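Local structure of bacterial regulatory proteins, tetR family (Corynebacterium glutamicum, 3AQT) at residues R50-A55 and N85-R90; R62-V67 and F144-A149; H129-S134 and A193-A198; T185-S190 and L218-V223. The protein probably acts as a TetR-family transcriptional repressor that binds DNA through a helix-turn-helix domain and takes up resorcinol in its C-terminal domain. One frame throughout, in Å; residues are numbered along the deposited sequence.

Contact 1 of 4, residues R50-A55 and N85-R90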
loop_
_atom_site.group_PDB
_atom_site.type_symbol
_atom_site.label_atom_id
_atom_site.label_comp_id
_atom_site.label_asym_id
_atom_site.label_seq_id
_atom_site.Cartn_x
_atom_site.Cartn_y
_atom_site.Cartn_z
ATOM N N ARG B 50 28.865 8.899 5.039
ATOM C CA ARG B 50 28.840 9.625 6.304
ATOM C C ARG B 50 27.518 10.327 6.540
ATOM O O ARG B 50 27.058 10.432 7.682
ATOM C CB ARG B 50 29.980 10.635 6.356
ATOM C CG ARG B 50 31.336 9.987 6.422
ATOM C CD ARG B 50 32.441 11.008 6.342
ATOM N NE ARG B 50 33.742 10.360 6.235
ATOM C CZ ARG B 50 34.898 11.012 6.146
ATOM N NH1 ARG B 50 34.913 12.340 6.153
ATOM N NH2 ARG B 50 36.039 10.338 6.059
ATOM N N LEU B 51 26.912 10.817 5.465
ATOM C CA LEU B 51 25.620 11.484 5.561
ATOM C C LEU B 51 24.568 10.463 5.963
ATOM O O LEU B 51 23.723 10.731 6.823
ATOM C CB LEU B 51 25.249 12.136 4.226
ATOM C CG LEU B 51 26.019 13.428 3.929
ATOM C CD1 LEU B 51 25.714 13.914 2.536
ATOM C CD2 LEU B 51 25.639 14.487 4.959
ATOM N N ILE B 52 24.632 9.282 5.354
ATOM C CA ILE B 52 23.687 8.216 5.663
ATOM C C ILE B 52 23.790 7.866 7.147
ATOM O O ILE B 52 22.778 7.753 7.843
ATOM C CB ILE B 52 23.971 6.961 4.804
ATOM C CG1 ILE B 52 23.641 7.261 3.340
ATOM C CG2 ILE B 52 23.145 5.785 5.289
ATOM C CD1 ILE B 52 22.268 7.833 3.032
ATOM N N THR B 53 25.021 7.705 7.627
ATOM C CA THR B 53 25.274 7.374 9.028
ATOM C C THR B 53 24.764 8.489 9.933
ATOM O O THR B 53 24.161 8.231 10.980
ATOM C CB THR B 53 26.796 7.172 9.287
ATOM O OG1 THR B 53 27.271 6.077 8.493
ATOM C CG2 THR B 53 27.069 6.871 10.762
ATOM N N SER B 54 25.007 9.730 9.527
ATOM C CA SER B 54 24.564 10.874 10.318
ATOM C C SER B 54 23.043 10.891 10.427
ATOM O O SER B 54 22.483 10.963 11.528
ATOM C CB SER B 54 25.053 12.180 9.683
ATOM O OG SER B 54 24.648 13.290 10.466
ATOM N N ALA B 55 22.384 10.814 9.275
ATOM C CA ALA B 55 20.928 10.815 9.225
ATOM C C ALA B 55 20.335 9.705 10.077
ATOM O O ALA B 55 19.382 9.935 10.816
ATOM C CB ALA B 55 20.448 10.674 7.778
ATOM N N ASN B 85 25.308 18.239 -3.002
ATOM C CA ASN B 85 26.430 17.899 -3.860
ATOM C C ASN B 85 26.579 16.385 -3.813
ATOM O O ASN B 85 27.353 15.805 -4.574
ATOM C CB ASN B 85 27.715 18.539 -3.346
ATOM C CG ASN B 85 28.025 19.858 -4.019
ATOM O OD1 ASN B 85 28.959 20.553 -3.629
ATOM N ND2 ASN B 85 27.249 20.207 -5.043
ATOM N N TYR B 86 25.826 15.749 -2.918
ATOM C CA TYR B 86 25.901 14.302 -2.737
ATOM C C TYR B 86 24.560 13.594 -2.895
ATOM O O TYR B 86 24.515 12.398 -3.171
ATOM C CB TYR B 86 26.487 14.012 -1.360
ATOM C CG TYR B 86 27.752 14.791 -1.094
ATOM C CD1 TYR B 86 28.966 14.410 -1.670
ATOM C CD2 TYR B 86 27.732 15.924 -0.283
ATOM C CE1 TYR B 86 30.131 15.139 -1.438
ATOM C CE2 TYR B 86 28.887 16.661 -0.045
ATOM C CZ TYR B 86 30.082 16.265 -0.623
ATOM O OH TYR B 86 31.226 16.992 -0.375
ATOM N N PHE B 87 23.475 14.336 -2.698
ATOM C CA PHE B 87 22.118 13.812 -2.854
ATOM C C PHE B 87 21.292 14.878 -3.577
ATOM O O PHE B 87 21.405 16.069 -3.280
ATOM C CB PHE B 87 21.493 13.515 -1.493
ATOM C CG PHE B 87 22.045 12.289 -0.821
ATOM C CD1 PHE B 87 21.533 11.029 -1.118
ATOM C CD2 PHE B 87 23.095 12.390 0.090
ATOM C CE1 PHE B 87 22.057 9.889 -0.519
ATOM C CE2 PHE B 87 23.624 11.258 0.689
ATOM C CZ PHE B 87 23.104 10.004 0.384
ATOM N N PRO B 88 20.462 14.470 -4.549
ATOM C CA PRO B 88 19.644 15.444 -5.275
ATOM C C PRO B 88 18.579 16.050 -4.374
ATOM O O PRO B 88 18.190 17.207 -4.541
ATOM C CB PRO B 88 19.042 14.610 -6.401
ATOM C CG PRO B 88 18.889 13.267 -5.763
ATOM C CD PRO B 88 20.219 13.108 -5.055
ATOM N N ASP B 89 18.111 15.266 -3.412
ATOM C CA ASP B 89 17.087 15.745 -2.506
ATOM C C ASP B 89 17.077 14.989 -1.189
ATOM O O ASP B 89 17.892 14.099 -0.953
ATOM C CB ASP B 89 15.713 15.617 -3.154
ATOM C CG ASP B 89 15.446 14.214 -3.657
ATOM O OD1 ASP B 89 15.543 13.997 -4.885
ATOM O OD2 ASP B 89 15.158 13.324 -2.822
ATOM N N ARG B 90 16.121 15.354 -0.344
ATOM C CA ARG B 90 15.951 14.748 0.959
ATOM C C ARG B 90 15.463 13.307 0.830
ATOM O O ARG B 90 15.969 12.417 1.502
ATOM C CB ARG B 90 14.951 15.570 1.779
ATOM C CG ARG B 90 14.732 15.055 3.193
ATOM C CD ARG B 90 13.845 15.990 4.000
ATOM N NE ARG B 90 14.030 15.819 5.441
ATOM C CZ ARG B 90 13.589 14.777 6.136
ATOM N NH1 ARG B 90 12.931 13.804 5.520
ATOM N NH2 ARG B 90 13.799 14.712 7.447
#

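Contact 2 of 4, residues R62-V67 and F144-A149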
loop_
_atom_site.group_PDB
_atom_site.type_symbol
_atom_site.label_atom_id
_atom_site.label_comp_id
_atom_site.label_asym_id
_atom_site.label_seq_id
_atom_site.Cartn_x
_atom_site.Cartn_y
_atom_site.Cartn_z
ATOM N N ARG B 62 15.550 11.197 17.376
ATOM C CA ARG B 62 14.417 12.114 17.322
ATOM C C ARG B 62 13.275 11.869 16.335
ATOM O O ARG B 62 12.276 12.579 16.382
ATOM C CB ARG B 62 14.932 13.539 17.119
ATOM C CG ARG B 62 15.701 14.100 18.304
ATOM C CD ARG B 62 15.897 15.593 18.135
ATOM N NE ARG B 62 16.666 15.882 16.931
ATOM C CZ ARG B 62 17.986 15.763 16.850
ATOM N NH1 ARG B 62 18.692 15.371 17.904
ATOM N NH2 ARG B 62 18.596 16.008 15.704
ATOM N N GLY B 63 13.399 10.886 15.451
ATOM C CA GLY B 63 12.333 10.638 14.491
ATOM C C GLY B 63 12.732 11.148 13.119
ATOM O O GLY B 63 13.290 12.232 13.007
ATOM N N VAL B 64 12.451 10.376 12.076
ATOM C CA VAL B 64 12.827 10.765 10.720
ATOM C C VAL B 64 12.284 12.134 10.326
ATOM O O VAL B 64 12.874 12.845 9.505
ATOM C CB VAL B 64 12.329 9.732 9.671
ATOM C CG1 VAL B 64 12.770 8.330 10.060
ATOM C CG2 VAL B 64 10.827 9.794 9.559
ATOM N N ASP B 65 11.161 12.503 10.930
ATOM C CA ASP B 65 10.502 13.761 10.622
ATOM C C ASP B 65 11.036 14.981 11.373
ATOM O O ASP B 65 10.791 16.118 10.970
ATOM C CB ASP B 65 9.000 13.606 10.881
ATOM C CG ASP B 65 8.194 14.774 10.348
ATOM O OD1 ASP B 65 8.332 15.089 9.141
ATOM O OD2 ASP B 65 7.423 15.372 11.139
ATOM N N ASN B 66 11.782 14.757 12.450
ATOM C CA ASN B 66 12.302 15.865 13.236
ATOM C C ASN B 66 13.781 16.165 13.056
ATOM O O ASN B 66 14.408 16.714 13.955
ATOM C CB ASN B 66 12.018 15.616 14.711
ATOM C CG ASN B 66 10.555 15.343 14.973
ATOM O OD1 ASN B 66 9.693 16.154 14.627
ATOM N ND2 ASN B 66 10.261 14.196 15.579
ATOM N N VAL B 67 14.342 15.822 11.901
ATOM C CA VAL B 67 15.758 16.077 11.652
ATOM C C VAL B 67 15.958 16.726 10.293
ATOM O O VAL B 67 15.598 16.154 9.266
ATOM C CB VAL B 67 16.587 14.773 11.693
ATOM C CG1 VAL B 67 18.047 15.085 11.442
ATOM C CG2 VAL B 67 16.416 14.079 13.037
ATOM N N PHE B 144 7.241 3.845 7.652
ATOM C CA PHE B 144 5.916 3.437 7.200
ATOM C C PHE B 144 4.845 4.515 7.147
ATOM O O PHE B 144 3.817 4.325 6.502
ATOM C CB PHE B 144 5.430 2.262 8.045
ATOM C CG PHE B 144 6.150 0.981 7.752
ATOM C CD1 PHE B 144 5.771 0.187 6.682
ATOM C CD2 PHE B 144 7.240 0.596 8.512
ATOM C CE1 PHE B 144 6.466 -0.972 6.370
ATOM C CE2 PHE B 144 7.944 -0.562 8.208
ATOM C CZ PHE B 144 7.554 -1.346 7.133
ATOM N N ILE B 145 5.076 5.644 7.807
ATOM C CA ILE B 145 4.093 6.722 7.802
ATOM C C ILE B 145 4.509 7.890 6.912
ATOM O O ILE B 145 3.869 8.148 5.895
ATOM C CB ILE B 145 3.814 7.238 9.238
ATOM C CG1 ILE B 145 5.123 7.668 9.908
ATOM C CG2 ILE B 145 3.126 6.148 10.055
ATOM C CD1 ILE B 145 5.004 8.189 11.352
ATOM N N GLN B 146 5.584 8.583 7.287
ATOM C CA GLN B 146 6.077 9.733 6.527
ATOM C C GLN B 146 6.828 9.414 5.231
ATOM O O GLN B 146 7.517 10.281 4.691
ATOM C CB GLN B 146 6.996 10.602 7.395
ATOM C CG GLN B 146 6.298 11.501 8.396
ATOM C CD GLN B 146 6.353 10.951 9.801
ATOM O OE1 GLN B 146 7.417 10.571 10.289
ATOM N NE2 GLN B 146 5.206 10.911 10.468
HETATM N N MSE B 147 6.714 8.191 4.725
HETATM C CA MSE B 147 7.423 7.848 3.495
HETATM C C MSE B 147 6.519 7.082 2.530
HETATM O O MSE B 147 6.110 5.946 2.795
HETATM C CB MSE B 147 8.692 7.042 3.829
HETATM C CG MSE B 147 9.629 6.758 2.641
HETATM SE SE MSE B 147 11.380 5.995 3.141
HETATM C CE MSE B 147 10.793 4.253 3.763
ATOM N N GLY B 148 6.196 7.725 1.410
ATOM C CA GLY B 148 5.340 7.099 0.418
ATOM C C GLY B 148 6.117 6.135 -0.452
ATOM O O GLY B 148 5.541 5.314 -1.164
ATOM N N ALA B 149 7.437 6.246 -0.393
ATOM C CA ALA B 149 8.297 5.382 -1.171
ATOM C C ALA B 149 8.669 4.146 -0.358
ATOM O O ALA B 149 9.583 3.409 -0.727
ATOM C CB ALA B 149 9.557 6.139 -1.600
#

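Contact 3 of 4, residues H129-S134 and A193-A198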
loop_
_atom_site.group_PDB
_atom_site.type_symbol
_atom_site.label_atom_id
_atom_site.label_comp_id
_atom_site.label_asym_id
_atom_site.label_seq_id
_atom_site.Cartn_x
_atom_site.Cartn_y
_atom_site.Cartn_z
ATOM N N HIS B 129 8.274 -10.529 12.443
ATOM C CA HIS B 129 9.417 -9.732 12.881
ATOM C C HIS B 129 9.323 -8.302 12.341
ATOM O O HIS B 129 9.647 -7.352 13.051
ATOM C CB HIS B 129 10.741 -10.358 12.424
ATOM C CG HIS B 129 11.242 -11.433 13.334
ATOM N ND1 HIS B 129 11.497 -11.212 14.671
ATOM C CD2 HIS B 129 11.522 -12.739 13.108
ATOM C CE1 HIS B 129 11.912 -12.335 15.228
ATOM N NE2 HIS B 129 11.936 -13.276 14.301
ATOM N N LEU B 130 8.891 -8.152 11.086
ATOM C CA LEU B 130 8.769 -6.825 10.491
ATOM C C LEU B 130 7.738 -6.014 11.267
ATOM O O LEU B 130 7.988 -4.865 11.624
ATOM C CB LEU B 130 8.386 -6.922 9.002
ATOM C CG LEU B 130 9.463 -7.531 8.081
ATOM C CD1 LEU B 130 8.999 -7.563 6.644
ATOM C CD2 LEU B 130 10.738 -6.713 8.187
ATOM N N VAL B 131 6.591 -6.615 11.565
ATOM C CA VAL B 131 5.567 -5.898 12.307
ATOM C C VAL B 131 6.062 -5.470 13.686
ATOM O O VAL B 131 5.905 -4.310 14.065
ATOM C CB VAL B 131 4.286 -6.742 12.465
ATOM C CG1 VAL B 131 3.326 -6.061 13.417
ATOM C CG2 VAL B 131 3.619 -6.917 11.109
ATOM N N ARG B 132 6.668 -6.392 14.433
ATOM C CA ARG B 132 7.174 -6.063 15.768
ATOM C C ARG B 132 8.241 -4.975 15.710
ATOM O O ARG B 132 8.286 -4.092 16.561
ATOM C CB ARG B 132 7.732 -7.315 16.460
ATOM C CG ARG B 132 6.779 -8.489 16.374
ATOM C CD ARG B 132 6.546 -9.212 17.689
ATOM N NE ARG B 132 7.568 -10.207 17.994
ATOM C CZ ARG B 132 7.340 -11.289 18.736
ATOM N NH1 ARG B 132 6.130 -11.509 19.237
ATOM N NH2 ARG B 132 8.318 -12.150 18.981
ATOM N N HIS B 133 9.096 -5.024 14.700
ATOM C CA HIS B 133 10.132 -4.015 14.578
ATOM C C HIS B 133 9.507 -2.651 14.305
ATOM O O HIS B 133 10.033 -1.620 14.722
ATOM C CB HIS B 133 11.083 -4.366 13.443
ATOM C CG HIS B 133 12.523 -4.208 13.804
ATOM N ND1 HIS B 133 13.279 -5.244 14.310
ATOM C CD2 HIS B 133 13.339 -3.128 13.766
ATOM C CE1 HIS B 133 14.500 -4.808 14.565
ATOM N NE2 HIS B 133 14.562 -3.528 14.244
ATOM N N SER B 134 8.382 -2.650 13.600
ATOM C CA SER B 134 7.700 -1.410 13.264
ATOM C C SER B 134 7.068 -0.742 14.468
ATOM O O SER B 134 7.013 0.479 14.546
ATOM C CB SER B 134 6.631 -1.666 12.210
ATOM O OG SER B 134 7.224 -2.018 10.974
ATOM N N ALA B 193 -0.009 -1.034 5.088
ATOM C CA ALA B 193 -1.319 -0.668 5.606
ATOM C C ALA B 193 -1.461 -1.231 7.007
ATOM O O ALA B 193 -1.907 -0.539 7.928
ATOM C CB ALA B 193 -2.412 -1.217 4.714
ATOM N N ALA B 194 -1.077 -2.490 7.175
ATOM C CA ALA B 194 -1.180 -3.129 8.479
ATOM C C ALA B 194 -0.410 -2.366 9.558
ATOM O O ALA B 194 -0.911 -2.150 10.659
ATOM C CB ALA B 194 -0.683 -4.576 8.397
ATOM N N ILE B 195 0.808 -1.952 9.243
ATOM C CA ILE B 195 1.619 -1.240 10.221
ATOM C C ILE B 195 1.090 0.169 10.491
ATOM O O ILE B 195 1.143 0.650 11.621
ATOM C CB ILE B 195 3.102 -1.225 9.765
ATOM C CG1 ILE B 195 3.654 -2.651 9.872
ATOM C CG2 ILE B 195 3.928 -0.238 10.594
ATOM C CD1 ILE B 195 2.904 -3.842 9.272
ATOM N N GLN B 196 0.566 0.824 9.464
ATOM C CA GLN B 196 0.014 2.161 9.648
ATOM C C GLN B 196 -1.186 2.118 10.594
ATOM O O GLN B 196 -1.375 3.005 11.425
ATOM C CB GLN B 196 -0.408 2.746 8.307
ATOM C CG GLN B 196 0.753 3.244 7.483
ATOM C CD GLN B 196 0.330 3.670 6.098
ATOM O OE1 GLN B 196 1.128 4.213 5.336
ATOM N NE2 GLN B 196 -0.933 3.418 5.757
HETATM N N MSE B 197 -1.995 1.077 10.470
HETATM C CA MSE B 197 -3.159 0.945 11.325
HETATM C C MSE B 197 -2.722 0.712 12.761
HETATM O O MSE B 197 -3.166 1.410 13.677
HETATM C CB MSE B 197 -4.031 -0.214 10.859
HETATM C CG MSE B 197 -5.309 -0.367 11.659
HETATM SE SE MSE B 197 -6.542 -1.586 10.818
HETATM C CE MSE B 197 -5.974 -3.238 11.652
ATOM N N ALA B 198 -1.846 -0.267 12.953
ATOM C CA ALA B 198 -1.356 -0.591 14.282
ATOM C C ALA B 198 -0.691 0.611 14.950
ATOM O O ALA B 198 -0.905 0.866 16.136
ATOM C CB ALA B 198 -0.379 -1.748 14.201
#

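Contact 4 of 4, residues T185-S190 and L218-V223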
loop_
_atom_site.group_PDB
_atom_site.type_symbol
_atom_site.label_atom_id
_atom_site.label_comp_id
_atom_site.label_asym_id
_atom_site.label_seq_id
_atom_site.Cartn_x
_atom_site.Cartn_y
_atom_site.Cartn_z
ATOM N N THR B 185 4.426 -8.306 -4.129
ATOM C CA THR B 185 4.075 -6.904 -4.019
ATOM C C THR B 185 2.854 -6.660 -3.128
ATOM O O THR B 185 2.807 -5.667 -2.400
ATOM C CB THR B 185 3.860 -6.274 -5.414
ATOM O OG1 THR B 185 3.826 -4.850 -5.285
ATOM C CG2 THR B 185 2.565 -6.760 -6.042
ATOM N N CYS B 186 1.880 -7.567 -3.161
ATOM C CA CYS B 186 0.686 -7.412 -2.331
ATOM C C CYS B 186 1.015 -7.596 -0.857
ATOM O O CYS B 186 0.427 -6.942 0.011
ATOM C CB CYS B 186 -0.397 -8.411 -2.744
ATOM S SG CYS B 186 -1.229 -7.968 -4.281
ATOM N N THR B 187 1.952 -8.496 -0.581
ATOM C CA THR B 187 2.374 -8.760 0.785
ATOM C C THR B 187 2.883 -7.461 1.411
ATOM O O THR B 187 2.475 -7.089 2.507
ATOM C CB THR B 187 3.493 -9.826 0.818
ATOM O OG1 THR B 187 2.987 -11.055 0.288
ATOM C CG2 THR B 187 3.980 -10.057 2.232
ATOM N N PHE B 188 3.768 -6.763 0.707
ATOM C CA PHE B 188 4.298 -5.522 1.237
ATOM C C PHE B 188 3.291 -4.365 1.225
ATOM O O PHE B 188 3.349 -3.470 2.077
ATOM C CB PHE B 188 5.595 -5.183 0.509
ATOM C CG PHE B 188 6.732 -6.065 0.926
ATOM C CD1 PHE B 188 7.299 -5.925 2.186
ATOM C CD2 PHE B 188 7.170 -7.097 0.110
ATOM C CE1 PHE B 188 8.280 -6.803 2.627
ATOM C CE2 PHE B 188 8.153 -7.984 0.538
ATOM C CZ PHE B 188 8.709 -7.838 1.803
ATOM N N GLY B 189 2.359 -4.391 0.279
ATOM C CA GLY B 189 1.341 -3.362 0.245
ATOM C C GLY B 189 0.497 -3.528 1.497
ATOM O O GLY B 189 0.145 -2.550 2.159
ATOM N N SER B 190 0.191 -4.782 1.831
ATOM C CA SER B 190 -0.600 -5.109 3.023
ATOM C C SER B 190 0.161 -4.806 4.302
ATOM O O SER B 190 -0.417 -4.333 5.282
ATOM C CB SER B 190 -0.966 -6.591 3.038
ATOM O OG SER B 190 -1.839 -6.912 1.974
ATOM N N LEU B 218 -0.769 -15.700 5.213
ATOM C CA LEU B 218 -0.669 -17.139 4.990
ATOM C C LEU B 218 -1.904 -17.601 4.247
ATOM O O LEU B 218 -1.822 -18.424 3.339
ATOM C CB LEU B 218 -0.542 -17.905 6.315
ATOM C CG LEU B 218 0.854 -17.898 6.949
ATOM C CD1 LEU B 218 0.867 -18.713 8.223
ATOM C CD2 LEU B 218 1.849 -18.472 5.958
ATOM N N ARG B 219 -3.059 -17.071 4.627
ATOM C CA ARG B 219 -4.278 -17.456 3.936
ATOM C C ARG B 219 -4.219 -16.956 2.494
ATOM O O ARG B 219 -4.622 -17.651 1.562
ATOM C CB ARG B 219 -5.502 -16.897 4.664
ATOM C CG ARG B 219 -5.835 -17.662 5.933
ATOM C CD ARG B 219 -7.193 -17.284 6.478
ATOM N NE ARG B 219 -7.119 -16.104 7.324
ATOM C CZ ARG B 219 -6.959 -16.143 8.641
ATOM N NH1 ARG B 219 -6.866 -17.311 9.262
ATOM N NH2 ARG B 219 -6.879 -15.011 9.329
HETATM N N MSE B 220 -3.679 -15.757 2.308
HETATM C CA MSE B 220 -3.564 -15.196 0.975
HETATM C C MSE B 220 -2.752 -16.085 0.048
HETATM O O MSE B 220 -3.005 -16.107 -1.153
HETATM C CB MSE B 220 -2.928 -13.809 1.022
HETATM C CG MSE B 220 -2.916 -13.137 -0.339
HETATM SE SE MSE B 220 -1.923 -11.499 -0.375
HETATM C CE MSE B 220 -0.206 -12.274 -0.848
ATOM N N VAL B 221 -1.775 -16.813 0.591
ATOM C CA VAL B 221 -0.970 -17.693 -0.250
ATOM C C VAL B 221 -1.409 -19.164 -0.284
ATOM O O VAL B 221 -0.640 -20.044 -0.692
ATOM C CB VAL B 221 0.547 -17.599 0.084
ATOM C CG1 VAL B 221 1.081 -16.258 -0.402
ATOM C CG2 VAL B 221 0.790 -17.766 1.574
ATOM N N GLY B 222 -2.643 -19.427 0.140
ATOM C CA GLY B 222 -3.174 -20.776 0.056
ATOM C C GLY B 222 -3.149 -21.708 1.246
ATOM O O GLY B 222 -3.241 -22.922 1.076
ATOM N N VAL B 223 -3.035 -21.160 2.443
ATOM C CA VAL B 223 -3.011 -21.977 3.640
ATOM C C VAL B 223 -4.403 -21.997 4.262
ATOM O O VAL B 223 -5.039 -20.951 4.407
ATOM C CB VAL B 223 -1.990 -21.412 4.659
ATOM C CG1 VAL B 223 -2.036 -22.202 5.958
ATOM C CG2 VAL B 223 -0.597 -21.463 4.068
#

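Contact 1 of 4, residues R50-A55 and N85-R90
Leu51 and Ile52, neighbours on helix 41-62, meet Phe87 from two directions. Leu51 CD1 sits at the rim of the phenyl ring, in its plane, 3.9 Å from Phe87 CE2, and the two side chains run past each other in opposite senses. Ile52 instead crosses Phe87 at about a right angle, and its CD1 comes to 3.5 Å from Phe87 CZ, the tightest approach of the contact. Its second torsion (chi2 -52°) folds the delta methyl round toward the ring. The same Leu51 CD1 also touches Tyr86 CB at 4.0 Å, so this one methyl touches two consecutive aromatic residues.

Further out, Leu51 packs on Ile72 of helix 69-75, and Ser54 OG bonds to Ile72 O, so helix 41-62 is fixed to the predicted helix-turn-helix motif. Past Phe87, Asp89 is the N-cap of helix 90-111, its OD2 accepting from Gln92 N. A weak hydrogen bond from Arg48 NE to Tyr86 O adds a polar link to helix 41-62.

Every touching atom across the two segments is carbon. The packing of Leu51 and Ile52 on Tyr86 and Phe87 therefore depends on shape and burial rather than on directed bonds, as expected where a three-helix DNA-binding domain closes its hydrophobic core.

Contact 2 of 4, residues R62-V67 and F144-A149
Gln146 stretches from the 144-149 segment to Asp65 and Val64, bridging the DNA-binding domain of a TetR-type fold and the all-helical C-terminal domain that holds the ligand. It gives up more surface than either partner, and its amide oxygen does most of the touching: Gln146 OE1 lies 3.5 Å from Asp65 CB and 3.6 Å from Val64 CG2. Both are aliphatic carbons, so the approach is van der Waals packing of a polar tip against hydrocarbon. The chain of Gln146 is bent at its second torsion (chi2 102°), which turns the amide across the path of the aspartate instead of letting it run straight on.

Asp65 meets it at about a right angle. Its CG stands opposite the backbone nitrogen, and the carboxylate plane is turned 38° from the amide plane. Val64, the buried member of the three, offers CG2 to the glutamine while its side chain also packs on Met59 of helix 41-62 and on Ile139 and Phe143 of helix 138-146. Asp65 and Gln146, by contrast, are exposed, which puts the polar part of the contact at the protein surface.

The turn presenting Val64 and Asp65 begins at Gly63, whose positive phi ends helix 41-62. Two bonds hold it in shape: Asn66 N donates to Gly63 O, and Asn66 ND2 reaches Arg62 O at 2.7 Å in a nearly straight bond (176° at the hydrogen), with the acceptor in the plane of the asparagine amide.

Contact 3 of 4, residues H129-S134 and A193-A198
Ser134, which packs on Ile195 across the contact, also straddles the plane of the Leu130 carbonyl. Ser134 OG donates to Leu130 O at 3.0 Å from one face, 37° out of the carbonyl plane, while Ser134 N bonds to the same oxygen from the opposite face. With its OG beside its own backbone nitrogen (chi1 -68°), the serine hydroxyl folds back onto the preceding turn, and a polar atom in a buried place is satisfied inside its own helix. At the edge of the contact, Phe144 of helix 138-146 touches both Ser134 and Ile195.

The work across the two helices is done by Ile195, which is covered more than any other residue here: CG2 and CG1 meet Ser134, and CD1 at the end of the longer branch meets Val131. Its CG2 rests 3.5 Å from Ser134 CB, and its CG1 lies 3.8 Å from Ser134 OG. Ile195 CD1 comes to 3.7 Å from Val131 CG2, the two side chains crossing at a slant. Since Val131 and Ser134 are three residues apart, they lie about one helical turn from each other, and Ile195 spans that step. The nearest CA atoms across the segments, Val131 CA and Ile195 CA, are 6.5 Å apart.

Val131 also leans on Phe213 of helix 209-220, and Ala193, Ala194 and Met197 pack on the second subunit. Leu130 touches the bound resorcinol, so the arrangement belongs to the helical ligand-binding core of the TetR-family C-terminal domain, between pocket and dimer interface.

Contact 4 of 4, residues T185-S190 and L218-V223
Met220, present as selenomethionine, reaches Cys186 and Thr187 by an extended chain: CG lies opposite the backbone nitrogen (chi1 -174°), and the next torsion is extended as well. Only at chi3 (90°) does the chain bend, swinging the methyl away from the line of the side chain. The shaft thus delivers SE to 4.2 Å from Cys186 CB, while CE turns to 3.6 Å from Thr187 OG1. That second approach is packing of a methyl on an oxygen whose polar partner is Ala183 O, one turn back in the helix.

Ser190 OG bonds to Cys186 O, tilted 34° from the carbonyl plane, and Ser190 N reaches that oxygen from the other face. On the opposite segment, Gly222 takes positive phi and completes a Schellman motif, with Val223 N bonded to Leu218 O at 3.1 Å and Gly222 N to Arg219 O, closing helix 209-220 just after Met220.

Helix 180-199 is thereby packed against the end of helix 209-220. Thr187 also touches Phe123 and Leu127 of helix 119-134, and Phe188 packs on helix 150-157 and touches resorcinol. Cys186 packs on Ser190 of the second subunit, consistent with the helix-bundle dimer interface of TetR-family repressors.

Contacts 3 and 4 are fully buried, share helix 180-199 and both touch the second subunit; Leu130 of one and Phe188 of the other line the resorcinol pocket and meet each other. Contact 1, partly buried, belongs to the DNA-binding domain, about 34 Å from contact 4 between centres. Contact 2 lies between these regions and is the most exposed: Arg90 of contact 1 probably hydrogen-bonds to Val64 O and Val67 O, while Phe144 packs on contact 3. Contact 1 is hydrocarbon throughout, mostly aliphatic groups on the Phe87 ring; contact 2 sets an amide oxygen on aliphatic carbons, contact 3 aliphatic carbon beside a serine hydroxyl, contact 4 a selenomethionine end beside Cys186 and a threonine hydroxyl, the hydroxyls bonded within their own helices.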